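Local coordinates for protein light Chain (Clostridium botulinum, PDB 6BVD) that probably acts as a zinc endopeptidase, the protease domain of the mosaic botulinum neurotoxin type HA, expected to cleave a neuronal SNARE protein, at residues E266-D274 and K363-E371; S214-P222 and N401-I411. All blocks are in the same frame, centred on the assembly; numbering follows the deposited sequence.

Contact 1 (266-274 with 363-371) and contact 2 (214-222 with 401-411) lie on the same side of the chain's centre, their own centres about 17 Å apart. Along the chain the order is 214-222, 266-274, 363-371, 401-411, so contact 2 brackets both halves of contact 1. Helix 222-237, which carries the zinc ligands His-228 and His-232, starts at the end of 214-222, and Glu-266 of contact 1 is the third protein ligand. Lys-363 joins the two: its backbone N reaches Gln-405 OE1 at 2.9 Å, and its side chain packs on Tyr-402 and Phe-218. Loop 363-371, whose Tyr-368 packs on Glu-266, thus also touches the edge of the antiparallel sheet.

Contact 1: residues E266-D274 and K363-E371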
loop_
_atom_site.group_PDB
_atom_site.type_symbol
_atom_site.label_atom_id
_atom_site.label_comp_id
_atom_site.label_asym_id
_atom_site.label_seq_id
_atom_site.Cartn_x
_atom_site.Cartn_y
_atom_site.Cartn_z
ATOM N N GLU A 266 -3.111 -5.905 31.238
ATOM C CA GLU A 266 -1.942 -5.658 30.382
ATOM C C GLU A 266 -1.298 -6.975 30.019
ATOM O O GLU A 266 -0.804 -7.136 28.899
ATOM C CB GLU A 266 -0.906 -4.751 31.041
ATOM C CG GLU A 266 -1.450 -3.387 31.456
ATOM C CD GLU A 266 -1.792 -2.456 30.313
ATOM O OE1 GLU A 266 -1.606 -2.800 29.116
ATOM O OE2 GLU A 266 -2.263 -1.349 30.645
ATOM N N PHE A 267 -1.286 -7.922 30.958
ATOM C CA PHE A 267 -0.632 -9.206 30.636
ATOM C C PHE A 267 -1.508 -10.022 29.676
ATOM O O PHE A 267 -0.989 -10.747 28.809
ATOM C CB PHE A 267 -0.331 -9.982 31.902
ATOM C CG PHE A 267 0.564 -9.231 32.860
ATOM C CD1 PHE A 267 1.941 -9.192 32.665
ATOM C CD2 PHE A 267 0.015 -8.480 33.899
ATOM C CE1 PHE A 267 2.770 -8.493 33.539
ATOM C CE2 PHE A 267 0.828 -7.774 34.774
ATOM C CZ PHE A 267 2.204 -7.767 34.595
ATOM N N LEU A 268 -2.833 -9.915 29.820
ATOM C CA LEU A 268 -3.727 -10.632 28.909
ATOM C C LEU A 268 -3.661 -9.997 27.532
ATOM O O LEU A 268 -3.833 -10.681 26.504
ATOM C CB LEU A 268 -5.171 -10.642 29.423
ATOM C CG LEU A 268 -5.435 -11.335 30.760
ATOM C CD1 LEU A 268 -6.890 -11.094 31.208
ATOM C CD2 LEU A 268 -5.102 -12.831 30.726
ATOM N N THR A 269 -3.399 -8.695 27.494
ATOM C CA THR A 269 -3.337 -8.019 26.212
ATOM C C THR A 269 -2.025 -8.399 25.491
ATOM O O THR A 269 -2.014 -8.661 24.278
ATOM C CB THR A 269 -3.453 -6.519 26.374
ATOM O OG1 THR A 269 -4.791 -6.207 26.835
ATOM C CG2 THR A 269 -3.200 -5.807 25.031
ATOM N N PHE A 270 -0.929 -8.472 26.241
ATOM C CA PHE A 270 0.312 -8.927 25.627
ATOM C C PHE A 270 0.170 -10.373 25.158
ATOM O O PHE A 270 0.513 -10.689 24.032
ATOM C CB PHE A 270 1.517 -8.814 26.580
ATOM C CG PHE A 270 2.818 -9.153 25.884
ATOM C CD1 PHE A 270 3.509 -8.175 25.186
ATOM C CD2 PHE A 270 3.272 -10.463 25.822
ATOM C CE1 PHE A 270 4.689 -8.478 24.493
ATOM C CE2 PHE A 270 4.457 -10.781 25.116
ATOM C CZ PHE A 270 5.157 -9.780 24.466
ATOM N N GLY A 271 -0.358 -11.250 26.006
ATOM C CA GLY A 271 -0.564 -12.635 25.604
ATOM C C GLY A 271 0.697 -13.482 25.782
ATOM O O GLY A 271 1.549 -13.163 26.629
ATOM N N GLY A 272 0.800 -14.565 25.002
ATOM C CA GLY A 272 1.946 -15.469 25.033
ATOM C C GLY A 272 2.198 -15.948 26.457
ATOM O O GLY A 272 1.266 -16.301 27.172
ATOM N N ARG A 273 3.450 -15.889 26.891
ATOM C CA ARG A 273 3.805 -16.347 28.228
ATOM C C ARG A 273 3.304 -15.404 29.327
ATOM O O ARG A 273 3.214 -15.803 30.493
ATOM C CB ARG A 273 5.317 -16.543 28.352
ATOM C CG ARG A 273 5.801 -17.834 27.707
ATOM C CD ARG A 273 6.979 -18.435 28.466
ATOM N NE ARG A 273 7.494 -19.647 27.828
ATOM C CZ ARG A 273 6.935 -20.853 27.935
ATOM N NH1 ARG A 273 5.777 -21.014 28.578
ATOM N NH2 ARG A 273 7.497 -21.892 27.327
ATOM N N ASP A 274 3.031 -14.138 28.996
ATOM C CA ASP A 274 2.504 -13.224 30.028
ATOM C C ASP A 274 1.166 -13.669 30.630
ATOM O O ASP A 274 0.832 -13.279 31.767
ATOM C CB ASP A 274 2.370 -11.815 29.470
ATOM C CG ASP A 274 3.651 -11.007 29.610
ATOM O OD1 ASP A 274 4.757 -11.607 29.657
ATOM O OD2 ASP A 274 3.545 -9.757 29.572
ATOM N N LYS A 363 8.998 -7.910 15.099
ATOM C CA LYS A 363 9.660 -8.283 16.357
ATOM C C LYS A 363 9.079 -7.445 17.471
ATOM O O LYS A 363 8.874 -6.250 17.291
ATOM C CB LYS A 363 11.178 -8.080 16.287
ATOM C CG LYS A 363 11.929 -8.793 17.448
ATOM C CD LYS A 363 13.444 -8.512 17.413
ATOM C CE LYS A 363 14.239 -9.377 18.412
ATOM N NZ LYS A 363 14.112 -10.876 18.183
ATOM N N THR A 364 8.827 -8.063 18.624
ATOM C CA THR A 364 8.372 -7.313 19.773
ATOM C C THR A 364 9.122 -7.738 21.022
ATOM O O THR A 364 9.943 -8.705 21.024
ATOM C CB THR A 364 6.836 -7.453 19.947
ATOM O OG1 THR A 364 6.339 -6.374 20.735
ATOM C CG2 THR A 364 6.457 -8.765 20.555
ATOM N N ARG A 365 8.871 -6.967 22.064
ATOM C CA ARG A 365 9.484 -7.122 23.367
ATOM C C ARG A 365 9.186 -8.479 23.983
ATOM O O ARG A 365 8.195 -9.133 23.667
ATOM C CB ARG A 365 8.976 -5.996 24.300
ATOM C CG ARG A 365 7.485 -6.019 24.398
ATOM C CD ARG A 365 6.889 -4.869 25.249
ATOM N NE ARG A 365 5.449 -4.733 25.021
ATOM C CZ ARG A 365 4.644 -3.907 25.710
ATOM N NH1 ARG A 365 5.141 -3.153 26.691
ATOM N NH2 ARG A 365 3.335 -3.830 25.428
ATOM N N LEU A 366 10.016 -8.874 24.939
ATOM C CA LEU A 366 9.887 -10.177 25.570
ATOM C C LEU A 366 8.635 -10.367 26.397
ATOM O O LEU A 366 8.202 -11.501 26.617
ATOM C CB LEU A 366 11.126 -10.435 26.451
ATOM C CG LEU A 366 12.332 -10.890 25.623
ATOM C CD1 LEU A 366 13.589 -11.055 26.478
ATOM C CD2 LEU A 366 12.014 -12.198 24.912
ATOM N N GLY A 367 8.049 -9.265 26.866
ATOM C CA GLY A 367 6.834 -9.303 27.660
ATOM C C GLY A 367 6.437 -7.883 28.034
ATOM O O GLY A 367 7.217 -6.948 27.815
ATOM N N TYR A 368 5.255 -7.712 28.618
ATOM C CA TYR A 368 4.784 -6.377 28.979
ATOM C C TYR A 368 5.732 -5.609 29.910
ATOM O O TYR A 368 5.884 -4.396 29.792
ATOM C CB TYR A 368 3.407 -6.456 29.647
ATOM C CG TYR A 368 2.880 -5.070 29.930
ATOM C CD1 TYR A 368 2.277 -4.322 28.912
ATOM C CD2 TYR A 368 3.010 -4.492 31.191
ATOM C CE1 TYR A 368 1.814 -3.037 29.153
ATOM C CE2 TYR A 368 2.566 -3.207 31.436
ATOM C CZ TYR A 368 1.959 -2.487 30.403
ATOM O OH TYR A 368 1.495 -1.215 30.634
ATOM N N LEU A 369 6.387 -6.322 30.826
ATOM C CA LEU A 369 7.244 -5.689 31.814
ATOM C C LEU A 369 8.650 -5.418 31.313
ATOM O O LEU A 369 9.527 -5.038 32.112
ATOM C CB LEU A 369 7.328 -6.558 33.075
ATOM C CG LEU A 369 6.018 -6.628 33.871
ATOM C CD1 LEU A 369 6.077 -7.662 35.000
ATOM C CD2 LEU A 369 5.602 -5.232 34.408
ATOM N N ALA A 370 8.878 -5.625 30.014
ATOM C CA ALA A 370 10.207 -5.388 29.437
ATOM C C ALA A 370 10.592 -3.914 29.544
ATOM O O ALA A 370 9.729 -3.022 29.500
ATOM C CB ALA A 370 10.260 -5.846 27.969
ATOM N N GLU A 371 11.899 -3.658 29.644
ATOM C CA GLU A 371 12.381 -2.292 29.775
ATOM C C GLU A 371 12.157 -1.551 28.460
ATOM O O GLU A 371 12.359 -2.113 27.371
ATOM C CB GLU A 371 13.872 -2.272 30.167
ATOM C CG GLU A 371 14.395 -0.892 30.570
ATOM C CD GLU A 371 15.863 -0.916 31.048
ATOM O OE1 GLU A 371 16.432 -2.021 31.196
ATOM O OE2 GLU A 371 16.426 0.177 31.302
HETATM O O HOH W 1 6.113 -9.136 31.191
HETATM O O HOH W 2 6.363 -12.851 27.800
#
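Phe-270 and Tyr-368 bring the backbones to 6.1 Å, CA to CA, where the last turn of helix 264-270 meets a loop that has neither helix nor strand. The helix gives way at Gly-271, which has positive phi, and the chain swings round to Asp-274, beside Gly-367. From Gly-367 to Ala-370 the loop makes a type I beta turn, and Asp-274 holds its start: Tyr-368 N donates to Asp-274 OD2 over 2.8 Å, on the syn side of the carboxylate and 19° out of its plane. Two waters extend that grip. One donates to Asp-274 OD2 and accepts from Leu-369 N; the other donates to both Asp-274 OD1 and Leu-366 O.

Phe-270 points its ring into the loop, with CG anti to the backbone N (chi1 -174°). Gly-367 CA sits over one face, 3.8 Å from the centroid of the Phe-270 ring, in a CH-pi contact, while Phe-270 CZ meets Arg-365 O edge-on at 3.2 Å. Arg-365 CG runs past Phe-270 CE1, and its guanidinium continues to a salt bridge with Glu-353. Nearer the metal, Glu-266 CB stands almost exactly over the centre of the Tyr-368 ring, 3.6 Å from its centroid. The Glu-266 chain then bends at chi2, and OE1 comes 3.4 Å from Tyr-368 CE1. Tyr-368 also turns an edge toward the face of Phe-267, planes 68° apart, and Leu-369 CD1 touches Phe-267 CE1 at the ring's edge.

Glu-266 binds the zinc ion with His-228 and His-232, so the tyrosine packs along the stem of a first-shell ligand. This is the arrangement of an HExxH metalloprotease with a downstream glutamate ligand, as in the clostridial neurotoxin light chains.

Contact 2: residues S214-P222 and N401-I411; sequences SPSLFIKDP and NYQGQNIGSDI
Gln-405 reaches across to Ile-219 and is worth following from its root. CB lies 3.6 Å from Ile-219 O and 4.0 Å from Phe-218 CD2. The chain then runs extended beyond CG (chi2 175°), with CG and CD both passing alongside Ile-219 O. At the tip NE2 donates to that same oxygen over 2.9 Å, nearly straight at 173°, and the acceptor lies in the plane of the amide. OE1 turns to other partners, the backbone N of Lys-363 and Asn-394 ND2, so both ends of this buried amide are engaged. Its own backbone joins in as well: Ile-219 N donates to Gln-405 O, giving the two residues a pair of bonds.

Farther along, Ile-407 N donates to Leu-217 O, and Leu-217 N to Gly-408 O. Phe-218 and Asn-406 form an antiparallel non-hydrogen-bonded pair, in which Asn-406 CG stands over one face of the Phe-218 ring, the amide tilted about 50° to it, with ND2 3.7 Å from Phe-218 CZ. Asn-406 OD1 accepts from Gly-408 N in an Asx turn, fixing the rotation of that amide. Tyr-402 O meets the Phe-218 ring at its edge, 3.6 Å from CE2. On the opposite side of the strands from Phe-218, Leu-217 CB touches Ile-407 CG1, and Leu-217 CD1 meets Ile-411 CD1 at 4.1 Å. Ile-407 CG2 packs on Ile-219 CB.

The short, weakly bonded strand 406-408 forms one edge of the antiparallel sheet within this chain, with 215-219 between it and 201-208. Ile-407 and Ile-411 also touch Phe-376 of strand 373-377, and Leu-217 and Ile-407 rest on Ile-414 of helix 411-419, N-capped by Asp-410. At the far end Asp-221 caps helix 222-237.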
loop_
_atom_site.group_PDB
_atom_site.type_symbol
_atom_site.label_atom_id
_atom_site.label_comp_id
_atom_site.label_asym_id
_atom_site.label_seq_id
_atom_site.Cartn_x
_atom_site.Cartn_y
_atom_site.Cartn_z
ATOM N N SER A 214 25.084 -11.371 21.342
ATOM C CA SER A 214 25.259 -9.941 21.546
ATOM C C SER A 214 23.905 -9.230 21.605
ATOM O O SER A 214 22.979 -9.568 20.855
ATOM C CB SER A 214 26.136 -9.347 20.441
ATOM O OG SER A 214 25.496 -9.440 19.181
ATOM N N PRO A 215 23.801 -8.221 22.485
ATOM C CA PRO A 215 22.565 -7.461 22.696
ATOM C C PRO A 215 22.395 -6.376 21.654
ATOM O O PRO A 215 23.364 -5.844 21.124
ATOM C CB PRO A 215 22.749 -6.866 24.093
ATOM C CG PRO A 215 24.244 -6.727 24.251
ATOM C CD PRO A 215 24.914 -7.677 23.283
ATOM N N SER A 216 21.145 -6.078 21.337
ATOM C CA SER A 216 20.860 -5.062 20.354
ATOM C C SER A 216 19.503 -4.462 20.695
ATOM O O SER A 216 18.660 -5.147 21.260
ATOM C CB SER A 216 20.853 -5.682 18.958
ATOM O OG SER A 216 22.132 -6.159 18.610
ATOM N N LEU A 217 19.294 -3.203 20.324
ATOM C CA LEU A 217 18.008 -2.530 20.499
ATOM C C LEU A 217 17.183 -2.609 19.201
ATOM O O LEU A 217 17.733 -2.528 18.103
ATOM C CB LEU A 217 18.206 -1.069 20.893
ATOM C CG LEU A 217 18.686 -0.814 22.330
ATOM C CD1 LEU A 217 18.821 0.688 22.603
ATOM C CD2 LEU A 217 17.747 -1.475 23.335
ATOM N N PHE A 218 15.873 -2.786 19.348
ATOM C CA PHE A 218 14.956 -2.861 18.218
ATOM C C PHE A 218 13.828 -1.839 18.383
ATOM O O PHE A 218 13.214 -1.770 19.434
ATOM C CB PHE A 218 14.387 -4.277 18.089
ATOM C CG PHE A 218 15.414 -5.311 17.680
ATOM C CD1 PHE A 218 16.233 -5.892 18.642
ATOM C CD2 PHE A 218 15.555 -5.707 16.354
ATOM C CE1 PHE A 218 17.205 -6.858 18.289
ATOM C CE2 PHE A 218 16.500 -6.686 15.988
ATOM C CZ PHE A 218 17.339 -7.254 16.966
ATOM N N ILE A 219 13.585 -1.023 17.362
ATOM C CA ILE A 219 12.513 -0.040 17.458
ATOM C C ILE A 219 11.163 -0.760 17.222
ATOM O O ILE A 219 11.067 -1.742 16.470
ATOM C CB ILE A 219 12.721 1.140 16.459
ATOM C CG1 ILE A 219 11.802 2.334 16.794
ATOM C CG2 ILE A 219 12.554 0.689 15.021
ATOM C CD1 ILE A 219 12.196 3.067 18.073
ATOM N N LYS A 220 10.128 -0.283 17.892
ATOM C CA LYS A 220 8.817 -0.890 17.806
ATOM C C LYS A 220 8.104 -0.393 16.545
ATOM O O LYS A 220 8.251 0.768 16.175
ATOM C CB LYS A 220 7.998 -0.568 19.082
ATOM C CG LYS A 220 8.613 -1.247 20.340
ATOM C CD LYS A 220 8.092 -0.627 21.631
ATOM C CE LYS A 220 8.830 -1.309 22.792
ATOM N NZ LYS A 220 8.639 -0.602 24.074
ATOM N N ASP A 221 7.365 -1.289 15.894
ATOM C CA ASP A 221 6.556 -0.962 14.702
ATOM C C ASP A 221 5.273 -0.241 15.168
ATOM O O ASP A 221 4.507 -0.816 15.894
ATOM C CB ASP A 221 6.225 -2.235 13.931
ATOM C CG ASP A 221 5.502 -1.968 12.602
ATOM O OD1 ASP A 221 4.594 -1.102 12.594
ATOM O OD2 ASP A 221 5.840 -2.618 11.586
ATOM N N PRO A 222 5.063 1.021 14.753
ATOM C CA PRO A 222 3.845 1.746 15.182
ATOM C C PRO A 222 2.539 1.025 14.874
ATOM O O PRO A 222 1.590 1.243 15.618
ATOM C CB PRO A 222 3.927 3.068 14.396
ATOM C CG PRO A 222 5.376 3.306 14.224
ATOM C CD PRO A 222 5.968 1.890 13.978
ATOM N N ASN A 401 16.410 -11.700 10.588
ATOM C CA ASN A 401 16.647 -11.305 11.972
ATOM C C ASN A 401 16.082 -9.906 12.295
ATOM O O ASN A 401 16.610 -9.220 13.170
ATOM C CB ASN A 401 18.135 -11.365 12.282
ATOM C CG ASN A 401 18.715 -12.761 12.036
ATOM O OD1 ASN A 401 19.739 -12.907 11.373
ATOM N ND2 ASN A 401 18.061 -13.785 12.585
ATOM N N TYR A 402 15.037 -9.506 11.563
ATOM C CA TYR A 402 14.357 -8.220 11.776
ATOM C C TYR A 402 15.344 -7.076 11.789
ATOM O O TYR A 402 15.229 -6.171 12.619
ATOM C CB TYR A 402 13.557 -8.208 13.096
ATOM C CG TYR A 402 12.687 -9.425 13.308
ATOM C CD1 TYR A 402 11.454 -9.552 12.660
ATOM C CD2 TYR A 402 13.121 -10.466 14.129
ATOM C CE1 TYR A 402 10.670 -10.675 12.839
ATOM C CE2 TYR A 402 12.367 -11.588 14.314
ATOM C CZ TYR A 402 11.133 -11.693 13.677
ATOM O OH TYR A 402 10.388 -12.846 13.879
ATOM N N GLN A 403 16.329 -7.150 10.905
ATOM C CA GLN A 403 17.382 -6.141 10.790
ATOM C C GLN A 403 16.792 -4.746 10.529
ATOM O O GLN A 403 17.357 -3.725 10.958
ATOM C CB GLN A 403 18.362 -6.534 9.687
ATOM C CG GLN A 403 19.677 -5.778 9.725
ATOM C CD GLN A 403 20.481 -6.090 11.005
ATOM O OE1 GLN A 403 20.444 -7.210 11.519
ATOM N NE2 GLN A 403 21.150 -5.079 11.548
ATOM N N GLY A 404 15.631 -4.706 9.869
ATOM C CA GLY A 404 14.947 -3.448 9.622
ATOM C C GLY A 404 14.571 -2.717 10.904
ATOM O O GLY A 404 14.503 -1.496 10.904
ATOM N N GLN A 405 14.339 -3.445 11.995
ATOM C CA GLN A 405 14.023 -2.806 13.270
ATOM C C GLN A 405 15.269 -2.591 14.138
ATOM O O GLN A 405 15.232 -1.855 15.128
ATOM C CB GLN A 405 13.003 -3.644 14.032
ATOM C CG GLN A 405 11.645 -3.781 13.318
ATOM C CD GLN A 405 10.718 -4.732 14.081
ATOM O OE1 GLN A 405 10.427 -5.832 13.627
ATOM N NE2 GLN A 405 10.273 -4.310 15.256
ATOM N N ASN A 406 16.388 -3.205 13.745
ATOM C CA ASN A 406 17.620 -3.101 14.551
ATOM C C ASN A 406 18.255 -1.706 14.450
ATOM O O ASN A 406 18.726 -1.323 13.381
ATOM C CB ASN A 406 18.644 -4.158 14.100
ATOM C CG ASN A 406 19.779 -4.328 15.119
ATOM O OD1 ASN A 406 20.252 -3.342 15.701
ATOM N ND2 ASN A 406 20.215 -5.561 15.329
ATOM N N ILE A 407 18.309 -0.958 15.547
ATOM C CA ILE A 407 18.793 0.411 15.430
ATOM C C ILE A 407 20.173 0.621 16.063
ATOM O O ILE A 407 20.707 1.726 16.049
ATOM C CB ILE A 407 17.774 1.416 16.050
ATOM C CG1 ILE A 407 17.436 1.025 17.483
ATOM C CG2 ILE A 407 16.500 1.441 15.180
ATOM C CD1 ILE A 407 16.544 2.054 18.240
ATOM N N GLY A 408 20.762 -0.427 16.610
ATOM C CA GLY A 408 22.082 -0.281 17.209
ATOM C C GLY A 408 22.280 -1.161 18.427
ATOM O O GLY A 408 21.366 -1.840 18.872
ATOM N N SER A 409 23.476 -1.122 19.001
ATOM C CA SER A 409 23.792 -1.990 20.119
ATOM C C SER A 409 23.125 -1.546 21.431
ATOM O O SER A 409 22.512 -2.363 22.115
ATOM C CB SER A 409 25.315 -2.077 20.284
ATOM O OG SER A 409 25.841 -0.797 20.581
ATOM N N ASP A 410 23.264 -0.276 21.796
ATOM C CA ASP A 410 22.590 0.254 22.984
ATOM C C ASP A 410 22.467 1.767 22.906
ATOM O O ASP A 410 22.959 2.369 21.952
ATOM C CB ASP A 410 23.350 -0.160 24.256
ATOM C CG ASP A 410 24.811 0.304 24.255
ATOM O OD1 ASP A 410 25.216 1.069 23.352
ATOM O OD2 ASP A 410 25.569 -0.110 25.161
ATOM N N ILE A 411 21.853 2.382 23.920
ATOM C CA ILE A 411 21.618 3.825 23.911
ATOM C C ILE A 411 22.952 4.562 23.793
ATOM O O ILE A 411 23.093 5.497 23.003
ATOM C CB ILE A 411 20.869 4.320 25.171
ATOM C CG1 ILE A 411 19.416 3.835 25.170
ATOM C CG2 ILE A 411 20.831 5.836 25.193
ATOM C CD1 ILE A 411 18.563 4.464 24.069
#